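Local atomic coordinates of NAD-dependent L-serine dehydrogenase (Pseudomonas aeruginosa, PDB entry 3OBB), a protein that catalyses the NAD-dependent oxidation of L-serine and methyl-L-serine, with low activity toward beta-hydroxyisobutyrate, and is possibly involved in serine catabolism. Residues Glu219-Trp224 against Glu284-Val289. Residues are numbered along the deposited sequence; the frame is centred on the assembly and turned at random.
Sequences EVYNPW and ERDFSV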
loop_
_atom_site.group_PDB
_atom_site.type_symbol
_atom_site.label_atom_id
_atom_site.label_comp_id
_atom_site.label_asym_id
_atom_site.label_seq_id
_atom_site.Cartn_x
_atom_site.Cartn_y
_atom_site.Cartn_z
ATOM N N GLU A 219 -4.916 -24.041 1.312
ATOM C CA GLU A 219 -5.464 -25.383 1.063
ATOM C C GLU A 219 -4.482 -26.237 0.280
ATOM O O GLU A 219 -4.406 -27.430 0.477
ATOM C CB GLU A 219 -6.793 -25.302 0.291
ATOM C CG GLU A 219 -7.934 -24.694 1.074
ATOM C CD GLU A 219 -8.497 -25.672 2.101
ATOM O OE1 GLU A 219 -8.909 -25.247 3.197
ATOM O OE2 GLU A 219 -8.553 -26.868 1.816
ATOM N N VAL A 220 -3.729 -25.615 -0.625
ATOM C CA VAL A 220 -3.164 -26.356 -1.737
ATOM C C VAL A 220 -1.788 -25.839 -2.137
ATOM O O VAL A 220 -1.107 -26.446 -2.950
ATOM C CB VAL A 220 -4.271 -26.366 -2.873
ATOM C CG1 VAL A 220 -3.831 -25.832 -4.233
ATOM C CG2 VAL A 220 -5.092 -27.718 -2.898
ATOM N N TYR A 221 -1.337 -24.735 -1.542
ATOM C CA TYR A 221 -0.152 -24.073 -2.094
ATOM C C TYR A 221 0.552 -23.195 -1.055
ATOM O O TYR A 221 0.763 -21.991 -1.279
ATOM C CB TYR A 221 -0.614 -23.195 -3.246
ATOM C CG TYR A 221 0.260 -23.134 -4.453
ATOM C CD1 TYR A 221 -0.151 -23.752 -5.641
ATOM C CD2 TYR A 221 1.463 -22.418 -4.448
ATOM C CE1 TYR A 221 0.603 -23.694 -6.770
ATOM C CE2 TYR A 221 2.257 -22.359 -5.592
ATOM C CZ TYR A 221 1.803 -22.978 -6.763
ATOM O OH TYR A 221 2.538 -22.912 -7.931
ATOM N N ASN A 222 0.910 -23.795 0.074
ATOM C CA ASN A 222 1.399 -23.009 1.205
ATOM C C ASN A 222 2.788 -22.424 0.905
ATOM O O ASN A 222 3.664 -23.163 0.472
ATOM C CB ASN A 222 1.382 -23.861 2.484
ATOM C CG ASN A 222 1.720 -23.032 3.727
ATOM O OD1 ASN A 222 2.864 -22.521 3.852
ATOM N ND2 ASN A 222 0.716 -22.823 4.616
ATOM N N PRO A 223 2.991 -21.094 1.076
ATOM C CA PRO A 223 4.303 -20.503 0.732
ATOM C C PRO A 223 5.484 -20.750 1.677
ATOM O O PRO A 223 6.611 -20.375 1.336
ATOM C CB PRO A 223 3.985 -19.005 0.667
ATOM C CG PRO A 223 2.908 -18.840 1.671
ATOM C CD PRO A 223 2.037 -20.035 1.489
ATOM N N TRP A 224 5.248 -21.386 2.825
ATOM C CA TRP A 224 6.302 -21.634 3.848
ATOM C C TRP A 224 6.987 -22.980 3.649
ATOM O O TRP A 224 6.306 -24.008 3.659
ATOM C CB TRP A 224 5.734 -21.573 5.271
ATOM C CG TRP A 224 6.838 -21.410 6.295
ATOM C CD1 TRP A 224 7.538 -22.406 6.914
ATOM C CD2 TRP A 224 7.379 -20.183 6.784
ATOM N NE1 TRP A 224 8.460 -21.870 7.782
ATOM C CE2 TRP A 224 8.402 -20.507 7.696
ATOM C CE3 TRP A 224 7.129 -18.833 6.505
ATOM C CZ2 TRP A 224 9.164 -19.529 8.352
ATOM C CZ3 TRP A 224 7.885 -17.869 7.160
ATOM C CH2 TRP A 224 8.895 -18.227 8.064
ATOM N N GLU A 284 11.837 -16.284 -12.578
ATOM C CA GLU A 284 11.474 -17.649 -12.932
ATOM C C GLU A 284 11.218 -18.587 -11.757
ATOM O O GLU A 284 11.081 -19.793 -11.966
ATOM C CB GLU A 284 12.517 -18.293 -13.856
ATOM C CG GLU A 284 12.904 -17.450 -15.059
ATOM C CD GLU A 284 12.954 -18.257 -16.343
ATOM O OE1 GLU A 284 13.265 -19.484 -16.327
ATOM O OE2 GLU A 284 12.673 -17.636 -17.379
ATOM N N ARG A 285 11.168 -18.057 -10.529
ATOM C CA ARG A 285 10.775 -18.883 -9.391
ATOM C C ARG A 285 9.250 -18.959 -9.357
ATOM O O ARG A 285 8.537 -18.112 -9.959
ATOM C CB ARG A 285 11.354 -18.353 -8.057
ATOM C CG ARG A 285 12.894 -18.261 -8.033
ATOM C CD ARG A 285 13.528 -19.375 -7.161
ATOM N NE ARG A 285 14.929 -19.057 -6.863
ATOM C CZ ARG A 285 15.566 -19.364 -5.737
ATOM N NH1 ARG A 285 14.951 -20.023 -4.758
ATOM N NH2 ARG A 285 16.841 -19.012 -5.592
ATOM N N ASP A 286 8.741 -19.979 -8.668
ATOM C CA ASP A 286 7.304 -20.055 -8.435
ATOM C C ASP A 286 6.835 -18.794 -7.681
ATOM O O ASP A 286 7.552 -18.289 -6.803
ATOM C CB ASP A 286 6.953 -21.289 -7.614
ATOM C CG ASP A 286 5.501 -21.265 -7.169
ATOM O OD1 ASP A 286 4.631 -21.505 -8.060
ATOM O OD2 ASP A 286 5.235 -20.958 -5.959
ATOM N N PHE A 287 5.637 -18.298 -8.001
ATOM C CA PHE A 287 5.182 -17.022 -7.445
ATOM C C PHE A 287 5.100 -17.033 -5.906
ATOM O O PHE A 287 5.123 -15.980 -5.300
ATOM C CB PHE A 287 3.841 -16.575 -8.080
ATOM C CG PHE A 287 2.647 -17.394 -7.640
ATOM C CD1 PHE A 287 2.583 -18.774 -7.902
ATOM C CD2 PHE A 287 1.602 -16.795 -6.918
ATOM C CE1 PHE A 287 1.472 -19.535 -7.492
ATOM C CE2 PHE A 287 0.488 -17.532 -6.506
ATOM C CZ PHE A 287 0.416 -18.903 -6.785
ATOM N N SER A 288 5.007 -18.203 -5.261
ATOM C CA SER A 288 5.029 -18.226 -3.783
ATOM C C SER A 288 6.381 -17.819 -3.167
ATOM O O SER A 288 6.482 -17.638 -1.955
ATOM C CB SER A 288 4.471 -19.551 -3.205
ATOM O OG SER A 288 5.331 -20.652 -3.431
ATOM N N VAL A 289 7.395 -17.633 -4.011
ATOM C CA VAL A 289 8.715 -17.087 -3.630
ATOM C C VAL A 289 8.594 -15.708 -2.955
ATOM O O VAL A 289 9.516 -15.244 -2.244
ATOM C CB VAL A 289 9.680 -17.034 -4.846
ATOM C CG1 VAL A 289 9.377 -15.802 -5.765
ATOM C CG2 VAL A 289 11.131 -17.042 -4.382
HETATM O O HOH W 1 4.671 -23.080 -2.280
#
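A buried carboxylate, that of D286, takes the phenol of Y221 across the contact on one oxygen and closes an Asx turn with the other. In the helical C-terminal domain this ties the chain around the end of helix 216-220 to the loop and 3-10 segment before helix 291-294. The Y221 OH to D286 OD1 hydrogen bond is short, 2.5 Å, and meets the syn side of OD1, 33° out of the carboxylate plane. Tyrosine suits the place because its ring packs on F287 while its hydroxyl reaches the acid. D286 suits its own because both oxygens accept: OD1 also receives the backbone N of F241, while OD2 receives S288 N from above the carboxylate plane at 2.9 Å, and S288 OG nearly along its C-O axis. Held through both oxygens, the carboxylate has little freedom to rotate. F287 CZ lies over one face of the Y221 ring, offset toward its rim, and F287 CE1 comes 3.5 Å from Y221 CE2; the planes are oblique at 51°. M184 of helix 168-196 touches both rings. P223, compact and apolar, rests its CB 3.9 Å from S288 CB. The S288 hydroxyl both donates to D286 and accepts from a water, which also donates to N222 O at 2.9 Å.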